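Local atomic coordinates of protein ACDH-11, isoform b (Caenorhabditis elegans, PDB entry 4Y9J), a protein that belongs to the acyl-CoA dehydrogenase family of flavoproteins and binds flavin-adenine dinucleotide. Residues E97-C105 with F135-M146; E107-Y115 with I126-L134. All blocks are in the same frame, centred on the assembly; numbering follows the deposited sequence.

Interaction 1 (E97-C105 with F135-M146). With UCC (S-{(3S,5R,9R)-1-[(2R,3S,4R,5R)-5-(6-amino-9H-purin-9-yl)-4-hydroxy-3-(phosphonooxy)tetrahydrofuran-2-yl]-3,5,9-trihydroxy-8,8-dimethyl-3,5-dioxido-10,14-dioxo-2,4,6-trioxa-11,15-diaza-3lambda~5~,5lambda~5~-diphosphaheptadecan-17-yl} undecanethioate), chain F.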
# COMPACT_ATOMS: atom_id res chain seq x y z
N GLU B 97 -13.30 -13.94 -2.09
CA GLU B 97 -13.75 -14.65 -0.88
C GLU B 97 -15.05 -14.02 -0.19
O GLU B 97 -15.89 -14.78 0.32
CB GLU B 97 -12.66 -14.81 0.13
CG GLU B 97 -11.47 -15.65 -0.30
CD GLU B 97 -10.42 -14.90 -1.11
OE1 GLU B 97 -10.60 -13.73 -1.50
OE2 GLU B 97 -9.36 -15.46 -1.28
N TRP B 98 -15.21 -12.69 -0.26
CA TRP B 98 -16.39 -12.02 0.18
C TRP B 98 -17.61 -12.61 -0.61
O TRP B 98 -18.63 -12.99 -0.01
CB TRP B 98 -16.30 -10.53 -0.07
CG TRP B 98 -17.48 -9.77 0.28
CD1 TRP B 98 -18.50 -9.39 -0.57
CD2 TRP B 98 -17.86 -9.28 1.59
NE1 TRP B 98 -19.41 -8.63 0.11
CE2 TRP B 98 -19.10 -8.61 1.44
CE3 TRP B 98 -17.29 -9.35 2.89
CZ2 TRP B 98 -19.75 -7.99 2.52
CZ3 TRP B 98 -17.97 -8.72 3.96
CH2 TRP B 98 -19.19 -8.06 3.75
N HIS B 99 -17.49 -12.65 -1.92
CA HIS B 99 -18.51 -13.19 -2.76
C HIS B 99 -18.81 -14.66 -2.41
O HIS B 99 -19.97 -15.07 -2.40
CB HIS B 99 -18.22 -13.02 -4.26
CG HIS B 99 -18.14 -11.59 -4.69
ND1 HIS B 99 -19.21 -10.71 -4.60
CD2 HIS B 99 -17.11 -10.88 -5.21
CE1 HIS B 99 -18.82 -9.51 -5.00
NE2 HIS B 99 -17.55 -9.59 -5.37
N LYS B 100 -17.77 -15.45 -2.21
CA LYS B 100 -17.90 -16.86 -1.88
C LYS B 100 -18.64 -17.05 -0.57
O LYS B 100 -19.56 -17.91 -0.50
CB LYS B 100 -16.54 -17.56 -1.86
CG LYS B 100 -16.61 -19.05 -1.55
CD LYS B 100 -17.36 -19.87 -2.60
CE LYS B 100 -17.35 -21.35 -2.19
NZ LYS B 100 -17.99 -22.29 -3.12
N LEU B 101 -18.35 -16.23 0.41
CA LEU B 101 -19.08 -16.26 1.69
C LEU B 101 -20.58 -16.01 1.52
O LEU B 101 -21.41 -16.70 2.09
CB LEU B 101 -18.47 -15.31 2.68
CG LEU B 101 -17.11 -15.76 3.25
CD1 LEU B 101 -16.28 -14.58 3.73
CD2 LEU B 101 -17.27 -16.76 4.35
N LYS B 102 -20.93 -15.02 0.70
CA LYS B 102 -22.34 -14.75 0.42
C LYS B 102 -23.03 -15.93 -0.23
O LYS B 102 -24.18 -16.25 0.04
CB LYS B 102 -22.48 -13.52 -0.46
CG LYS B 102 -22.11 -12.24 0.28
CD LYS B 102 -21.97 -11.07 -0.68
CE LYS B 102 -23.23 -10.54 -1.28
NZ LYS B 102 -23.03 -9.58 -2.42
N GLN B 103 -22.35 -16.56 -1.15
CA GLN B 103 -22.85 -17.75 -1.77
C GLN B 103 -23.10 -18.89 -0.83
O GLN B 103 -24.12 -19.60 -0.94
CB GLN B 103 -21.98 -18.20 -2.95
CG GLN B 103 -21.85 -17.10 -3.98
CD GLN B 103 -20.70 -17.33 -4.99
OE1 GLN B 103 -19.93 -18.29 -4.91
NE2 GLN B 103 -20.57 -16.40 -5.92
N ILE B 104 -22.16 -19.12 0.05
CA ILE B 104 -22.27 -20.11 1.09
C ILE B 104 -23.49 -19.84 2.01
O ILE B 104 -24.24 -20.78 2.35
CB ILE B 104 -20.99 -20.24 1.90
CG1 ILE B 104 -19.87 -20.87 1.03
CG2 ILE B 104 -21.23 -21.06 3.15
CD1 ILE B 104 -18.50 -20.80 1.69
N CYS B 105 -23.70 -18.57 2.36
CA CYS B 105 -24.88 -18.17 3.13
C CYS B 105 -26.19 -18.57 2.47
O CYS B 105 -27.13 -19.05 3.14
CB CYS B 105 -24.86 -16.67 3.39
SG CYS B 105 -23.65 -16.28 4.65
N PHE B 135 -21.62 -19.16 12.39
CA PHE B 135 -21.08 -18.45 11.23
C PHE B 135 -20.34 -17.19 11.65
O PHE B 135 -19.23 -16.92 11.16
CB PHE B 135 -22.24 -18.11 10.24
CG PHE B 135 -21.82 -17.40 8.98
CD1 PHE B 135 -20.87 -17.97 8.14
CD2 PHE B 135 -22.37 -16.18 8.64
CE1 PHE B 135 -20.50 -17.38 6.96
CE2 PHE B 135 -21.96 -15.55 7.46
CZ PHE B 135 -21.06 -16.16 6.61
N SER B 136 -20.94 -16.44 12.58
CA SER B 136 -20.57 -15.02 12.79
C SER B 136 -19.06 -14.73 13.01
O SER B 136 -18.52 -13.85 12.34
CB SER B 136 -21.45 -14.44 13.89
OG SER B 136 -21.40 -13.03 13.81
N PRO B 137 -18.37 -15.47 13.90
CA PRO B 137 -16.97 -15.15 14.10
C PRO B 137 -16.05 -15.63 12.98
O PRO B 137 -14.89 -15.23 12.95
CB PRO B 137 -16.62 -15.86 15.42
CG PRO B 137 -17.65 -16.93 15.58
CD PRO B 137 -18.86 -16.42 14.91
N SER B 138 -16.53 -16.45 12.07
CA SER B 138 -15.77 -16.74 10.87
C SER B 138 -16.21 -16.08 9.58
O SER B 138 -15.66 -16.40 8.51
CB SER B 138 -15.85 -18.23 10.63
OG SER B 138 -15.20 -18.90 11.69
N ALA B 139 -17.17 -15.16 9.64
CA ALA B 139 -17.90 -14.73 8.50
C ALA B 139 -17.21 -13.67 7.68
O ALA B 139 -17.68 -13.31 6.64
CB ALA B 139 -19.26 -14.16 8.96
N GLY B 140 -16.10 -13.15 8.18
CA GLY B 140 -15.48 -12.01 7.52
C GLY B 140 -16.44 -10.85 7.38
O GLY B 140 -16.43 -10.16 6.40
N LEU B 141 -17.32 -10.69 8.37
CA LEU B 141 -18.36 -9.71 8.38
C LEU B 141 -19.48 -9.82 7.37
O LEU B 141 -20.31 -8.91 7.21
CB LEU B 141 -17.75 -8.26 8.42
CG LEU B 141 -17.81 -7.58 9.75
CD1 LEU B 141 -19.26 -7.33 10.17
CD2 LEU B 141 -17.04 -8.32 10.82
N VAL B 142 -19.55 -10.94 6.68
CA VAL B 142 -20.74 -11.29 5.91
C VAL B 142 -21.98 -11.42 6.81
O VAL B 142 -23.10 -11.22 6.31
CB VAL B 142 -20.46 -12.47 4.95
CG1 VAL B 142 -21.76 -12.91 4.24
CG2 VAL B 142 -19.47 -11.98 3.89
N SER B 143 -21.77 -11.59 8.11
CA SER B 143 -22.79 -11.44 9.07
C SER B 143 -23.57 -10.16 8.95
O SER B 143 -24.74 -10.14 9.31
CB SER B 143 -22.17 -11.52 10.48
OG SER B 143 -20.99 -10.67 10.49
N CYS B 144 -22.95 -9.04 8.56
CA CYS B 144 -23.67 -7.78 8.46
C CYS B 144 -24.74 -7.75 7.36
O CYS B 144 -25.93 -7.58 7.66
CB CYS B 144 -22.68 -6.62 8.39
SG CYS B 144 -23.32 -5.10 7.77
N PRO B 145 -24.38 -8.05 6.11
CA PRO B 145 -25.45 -8.14 5.14
C PRO B 145 -26.44 -9.27 5.45
O PRO B 145 -27.59 -9.13 5.08
CB PRO B 145 -24.74 -8.36 3.82
CG PRO B 145 -23.36 -8.78 4.20
CD PRO B 145 -23.06 -8.07 5.46
N MET B 146 -26.04 -10.37 6.12
CA MET B 146 -27.05 -11.38 6.47
C MET B 146 -28.09 -10.77 7.45
O MET B 146 -29.30 -11.04 7.31
CB MET B 146 -26.43 -12.65 7.05
CG MET B 146 -25.59 -13.44 6.08
SD MET B 146 -26.62 -13.98 4.67
CE MET B 146 -25.97 -13.15 3.28
OA1 UCC F . -26.24 0.67 12.11
CA1 UCC F . -26.83 0.21 11.07
CA2 UCC F . -26.39 -0.94 10.15
CA3 UCC F . -25.33 -1.90 10.60
CA4 UCC F . -25.68 -3.37 10.21
CA5 UCC F . -25.99 -4.18 11.47
CA6 UCC F . -25.36 -5.53 11.43
CA7 UCC F . -25.66 -6.34 12.68
CA8 UCC F . -25.08 -7.61 12.22
CA9 UCC F . -24.22 -8.37 13.07
C10 UCC F . -22.84 -8.47 12.59
C11 UCC F . -22.08 -7.77 13.71
S UCC F . -28.26 0.79 10.42
CP1 UCC F . -28.82 2.22 11.42
CP2 UCC F . -29.14 1.91 12.86
NP1 UCC F . -29.85 3.01 13.53
CP3 UCC F . -30.43 2.74 14.70
OP1 UCC F . -30.32 1.67 15.30
CP4 UCC F . -31.35 3.81 15.26
CP5 UCC F . -30.95 4.10 16.71
NP2 UCC F . -32.01 4.98 17.18
CP6 UCC F . -33.19 4.56 17.65
OP2 UCC F . -33.46 3.38 17.83
CP8 UCC F . -34.14 5.67 18.06
OP3 UCC F . -34.73 5.33 19.35
CPB UCC F . -35.36 5.87 17.19
CP7 UCC F . -36.14 4.64 16.70
CP9 UCC F . -34.66 6.08 15.77
CPA UCC F . -35.95 7.29 17.24
O7 UCC F . -37.07 7.39 16.32
P2 UCC F . -38.19 8.54 16.52
O21 UCC F . -39.22 8.47 15.41
O22 UCC F . -37.43 9.81 16.92
O6 UCC F . -38.83 8.03 17.93
P1 UCC F . -40.32 7.55 18.23
O11 UCC F . -41.36 8.62 17.95
O12 UCC F . -40.20 6.99 19.62
O5' UCC F . -40.45 6.30 17.13
C5' UCC F . -41.45 6.36 16.09
C4' UCC F . -42.32 5.09 16.07
C3' UCC F . -43.07 4.90 17.39
O3' UCC F . -44.26 4.25 17.04
P3 UCC F . -45.68 4.93 17.23
O33 UCC F . -46.60 3.90 16.61
O32 UCC F . -45.64 6.14 16.33
O31 UCC F . -45.78 5.17 18.75
C2' UCC F . -42.22 3.95 18.22
O2' UCC F . -42.94 3.08 19.08
O4' UCC F . -41.48 3.92 15.91
C1' UCC F . -41.64 3.12 17.07
N9 UCC F . -40.39 2.41 17.37
C4 UCC F . -40.34 1.09 17.52
N3 UCC F . -41.23 0.07 17.41
C8 UCC F . -39.17 2.96 17.60
N7 UCC F . -38.29 1.98 17.86
C5 UCC F . -38.94 0.79 17.82
C6 UCC F . -38.58 -0.64 17.95
N6 UCC F . -37.30 -0.98 18.23
N1 UCC F . -39.59 -1.57 17.87
C2 UCC F . -40.87 -1.21 17.60

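Interaction 2 (E107-Y115 with I126-L134)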
# COMPACT_ATOMS: atom_id res chain seq x y z
N GLU B 107 -26.50 -21.04 0.02
CA GLU B 107 -26.49 -22.51 -0.06
C GLU B 107 -26.92 -23.12 1.31
O GLU B 107 -27.69 -24.09 1.36
CB GLU B 107 -25.05 -23.02 -0.32
CG GLU B 107 -24.69 -23.47 -1.71
CD GLU B 107 -23.17 -23.64 -1.92
OE1 GLU B 107 -22.34 -23.62 -0.98
OE2 GLU B 107 -22.77 -23.81 -3.09
N GLU B 108 -26.36 -22.56 2.36
CA GLU B 108 -26.58 -23.00 3.75
C GLU B 108 -27.89 -22.52 4.40
O GLU B 108 -28.20 -22.90 5.55
CB GLU B 108 -25.39 -22.61 4.66
CG GLU B 108 -24.12 -23.36 4.25
CD GLU B 108 -24.05 -24.78 4.73
OE1 GLU B 108 -24.99 -25.25 5.43
OE2 GLU B 108 -23.08 -25.47 4.36
N GLY B 109 -28.62 -21.67 3.70
CA GLY B 109 -29.91 -21.17 4.17
C GLY B 109 -29.80 -20.35 5.41
O GLY B 109 -30.71 -20.32 6.19
N VAL B 110 -28.70 -19.60 5.58
CA VAL B 110 -28.59 -18.75 6.71
C VAL B 110 -29.76 -17.76 6.85
O VAL B 110 -30.12 -17.40 7.98
CB VAL B 110 -27.23 -18.02 6.65
CG1 VAL B 110 -27.25 -16.84 7.52
CG2 VAL B 110 -26.13 -19.01 6.94
N ILE B 111 -30.33 -17.32 5.73
CA ILE B 111 -31.59 -16.58 5.69
C ILE B 111 -32.78 -17.55 5.55
O ILE B 111 -33.75 -17.44 6.30
CB ILE B 111 -31.66 -15.60 4.48
CG1 ILE B 111 -30.45 -14.66 4.49
CG2 ILE B 111 -32.96 -14.75 4.53
CD1 ILE B 111 -30.22 -13.99 5.80
N SER B 112 -32.71 -18.47 4.59
CA SER B 112 -33.86 -19.32 4.27
C SER B 112 -34.42 -20.06 5.42
O SER B 112 -35.63 -20.29 5.51
CB SER B 112 -33.52 -20.38 3.17
OG SER B 112 -32.64 -19.77 2.27
N ILE B 113 -33.55 -20.62 6.23
CA ILE B 113 -33.98 -21.43 7.37
C ILE B 113 -34.98 -20.61 8.22
O ILE B 113 -35.99 -21.17 8.67
CB ILE B 113 -32.76 -21.98 8.17
CG1 ILE B 113 -32.08 -23.12 7.39
CG2 ILE B 113 -33.14 -22.49 9.56
CD1 ILE B 113 -30.63 -23.36 7.80
N GLY B 114 -34.74 -19.33 8.43
CA GLY B 114 -35.62 -18.51 9.24
C GLY B 114 -37.04 -18.36 8.76
O GLY B 114 -37.92 -18.01 9.55
N TYR B 115 -37.27 -18.65 7.48
CA TYR B 115 -38.57 -18.46 6.82
C TYR B 115 -39.14 -19.72 6.14
O TYR B 115 -40.16 -19.62 5.47
CB TYR B 115 -38.50 -17.32 5.78
CG TYR B 115 -38.10 -16.02 6.42
CD1 TYR B 115 -39.07 -15.21 6.98
CD2 TYR B 115 -36.76 -15.62 6.50
CE1 TYR B 115 -38.72 -14.06 7.67
CE2 TYR B 115 -36.39 -14.43 7.13
CZ TYR B 115 -37.39 -13.62 7.69
OH TYR B 115 -37.09 -12.45 8.35
N ILE B 126 -34.82 -20.90 16.05
CA ILE B 126 -33.80 -21.46 16.92
C ILE B 126 -32.67 -22.04 16.06
O ILE B 126 -31.50 -21.79 16.31
CB ILE B 126 -34.40 -22.50 17.93
CG1 ILE B 126 -35.24 -21.73 18.96
CG2 ILE B 126 -33.29 -23.23 18.66
CD1 ILE B 126 -36.19 -22.58 19.78
N HIS B 127 -33.04 -22.80 15.03
CA HIS B 127 -32.08 -23.39 14.14
C HIS B 127 -31.23 -22.24 13.51
O HIS B 127 -30.03 -22.26 13.58
CB HIS B 127 -32.83 -24.20 13.08
CG HIS B 127 -31.98 -24.88 12.07
ND1 HIS B 127 -32.51 -25.71 11.12
CD2 HIS B 127 -30.64 -24.92 11.90
CE1 HIS B 127 -31.54 -26.21 10.37
NE2 HIS B 127 -30.39 -25.72 10.82
N GLN B 128 -31.91 -21.23 13.00
CA GLN B 128 -31.30 -20.12 12.31
C GLN B 128 -30.38 -19.37 13.17
O GLN B 128 -29.22 -19.07 12.77
CB GLN B 128 -32.36 -19.19 11.72
CG GLN B 128 -31.77 -18.09 10.84
CD GLN B 128 -32.63 -16.87 10.70
OE1 GLN B 128 -33.56 -16.62 11.48
NE2 GLN B 128 -32.27 -16.04 9.72
N VAL B 129 -30.83 -19.02 14.37
CA VAL B 129 -29.97 -18.33 15.31
C VAL B 129 -28.69 -19.11 15.70
O VAL B 129 -27.61 -18.55 15.74
CB VAL B 129 -30.77 -17.79 16.54
CG1 VAL B 129 -29.85 -17.30 17.62
CG2 VAL B 129 -31.63 -16.63 16.10
N ALA B 130 -28.81 -20.41 15.91
CA ALA B 130 -27.64 -21.28 16.20
C ALA B 130 -26.65 -21.30 15.01
O ALA B 130 -25.43 -21.24 15.17
CB ALA B 130 -28.15 -22.72 16.49
N LYS B 131 -27.20 -21.33 13.80
CA LYS B 131 -26.37 -21.38 12.61
C LYS B 131 -25.62 -20.06 12.43
O LYS B 131 -24.43 -20.06 12.13
CB LYS B 131 -27.17 -21.77 11.36
CG LYS B 131 -26.30 -22.38 10.29
CD LYS B 131 -27.13 -22.97 9.15
CE LYS B 131 -26.23 -23.89 8.35
NZ LYS B 131 -26.97 -24.68 7.33
N LEU B 132 -26.31 -18.94 12.63
CA LEU B 132 -25.72 -17.63 12.62
C LEU B 132 -24.65 -17.48 13.68
O LEU B 132 -23.60 -16.80 13.45
CB LEU B 132 -26.79 -16.54 12.83
CG LEU B 132 -27.75 -16.37 11.67
CD1 LEU B 132 -29.00 -15.63 12.17
CD2 LEU B 132 -27.08 -15.55 10.58
N PHE B 133 -24.90 -18.07 14.84
CA PHE B 133 -23.93 -18.06 15.91
C PHE B 133 -22.61 -18.82 15.56
O PHE B 133 -21.52 -18.39 15.94
CB PHE B 133 -24.56 -18.57 17.19
CG PHE B 133 -23.60 -18.76 18.36
CD1 PHE B 133 -23.09 -17.68 19.10
CD2 PHE B 133 -23.18 -20.06 18.70
CE1 PHE B 133 -22.24 -17.92 20.19
CE2 PHE B 133 -22.36 -20.29 19.78
CZ PHE B 133 -21.90 -19.25 20.53
N LEU B 134 -22.72 -19.95 14.86
CA LEU B 134 -21.55 -20.64 14.36
C LEU B 134 -20.84 -19.83 13.25
O LEU B 134 -19.60 -19.75 13.22
CB LEU B 134 -21.91 -22.01 13.85
CG LEU B 134 -22.59 -22.93 14.87
CD1 LEU B 134 -22.89 -24.23 14.14
CD2 LEU B 134 -21.70 -23.16 16.07

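Interaction 1 (E97-C105 with F135-M146)
Val-142 packs against one side of helix 96-107 and meets Trp-98, Leu-101, Lys-102 and Cys-105. The contact lies in the helical N-terminal domain of the acyl-CoA dehydrogenase fold. The second segment turns back through a type I' beta turn, Ala-139 to Val-142, before entering helix 143-158.

Val-142 can be followed outward. Its CB lies 4.1 Å from Leu-101 CB. There the side chain forks. CG1, anti to the backbone N (chi1 175°), lies between Lys-102 CG and Cys-105 SG, 4.0 and 3.9 Å away. CG2 takes the other direction and rests over a face of the Trp-98 indole. It sits 3.6 Å from the centroid of the six-membered ring and 16° off the normal, a CH-pi contact. The indole is also met from its edge: Gly-140 O lies near the ring plane, 3.2 Å from Trp-98 CZ3. Beyond the two segments, Trp-98 NE1 and Lys-102 NZ share Asp-228 OD2. The NE1 bond probably restricts the rotation of the indole.

Farther along the helix the chemistry turns to sulfur. Cys-105 SG lies 3.9 Å from the Phe-135 ring centroid, a sulfur-aromatic contact. It comes in obliquely, 41° off the normal. Ala-139 CB lies over a face of the same phenyl ring. Met-146 bends at chi2, which brings SD within 3.5 Å of Cys-105 CB; the further bend at chi3 turns CE toward the same residue.

Leu-101 bridges the two regions, with its CD1 close to Ala-139 O and its CD2 near Phe-135. Val-142 faces helix 96-107, while the next two residues line the pocket of the bound UCC. Ser-143 OG and Cys-144 SG both touch its acyl chain, and Ser-143 OG comes to 3.6 Å from UCC C10.

Interaction 2 (E107-Y115 with I126-L134)
Lys-131 reaches from helix 121-135 to the end of helix 96-107 and grips Glu-108 twice. Its NZ is 2.8 Å from Glu-108 O, in the carbonyl plane and on a lone pair. It also forms a salt bridge to Glu-108 OE1, met on the anti side. Asp-53 OD2 is a further partner of this buried ammonium. Gly-109 follows with positive phi and closes the helix in a Schellman motif.

The tightest spot is apolar. Val-110 CG1 and Leu-132 CD2 are only 3.3 Å apart, closer than usual for two carbons. Ile-113 CG2 lies over a face of the His-127 imidazole, 3.9 Å from the centroid, a CH-pi contact. A polar part lies beside these. The Gln-128 side chain, with CG anti to its backbone N (chi1 -173°), extends to the loop. Its NE2 donates to Val-110 O at 3.1 Å, nearly straight at 162°. Asp-150 OD2 also takes a bond from NE2, and Arg-125 NH1 binds OE1, a pattern consistent with one orientation of the amide. Gly-114 CA passes close beside this amide.

The Glu-108 end is held by polar bonds rather than close packing, and this residue is partly exposed. Glu-108 OE2 pairs with Arg-60.

Helix 44-74 borders Glu-108, His-127 and Lys-131. On another side of helix 121-135, Val-129 and Phe-133 pack on helices 304-338 and 352-383.

Overall arrangement
Both contacts are buried and lie about 12 Å apart, centre to centre, in the same N-terminal helical domain. Interaction 1 joins helix 96-107 to the turn that leads into helix 143-158. Interaction 2 lies within that span of chain and ties the end of helix 96-107 to helix 121-135. Their chemistry differs. Interaction 1 has no hydrogen bonds across it and relies on aromatic, sulfur and aliphatic packing beside the UCC pocket. Interaction 2 adds a salt bridge and side-chain hydrogen bonds to backbone carbonyls that hold an irregular loop. The two meet where Cys-105 O probably accepts a bond from Val-110 N and Met-146 packs on Val-110 and Ile-111.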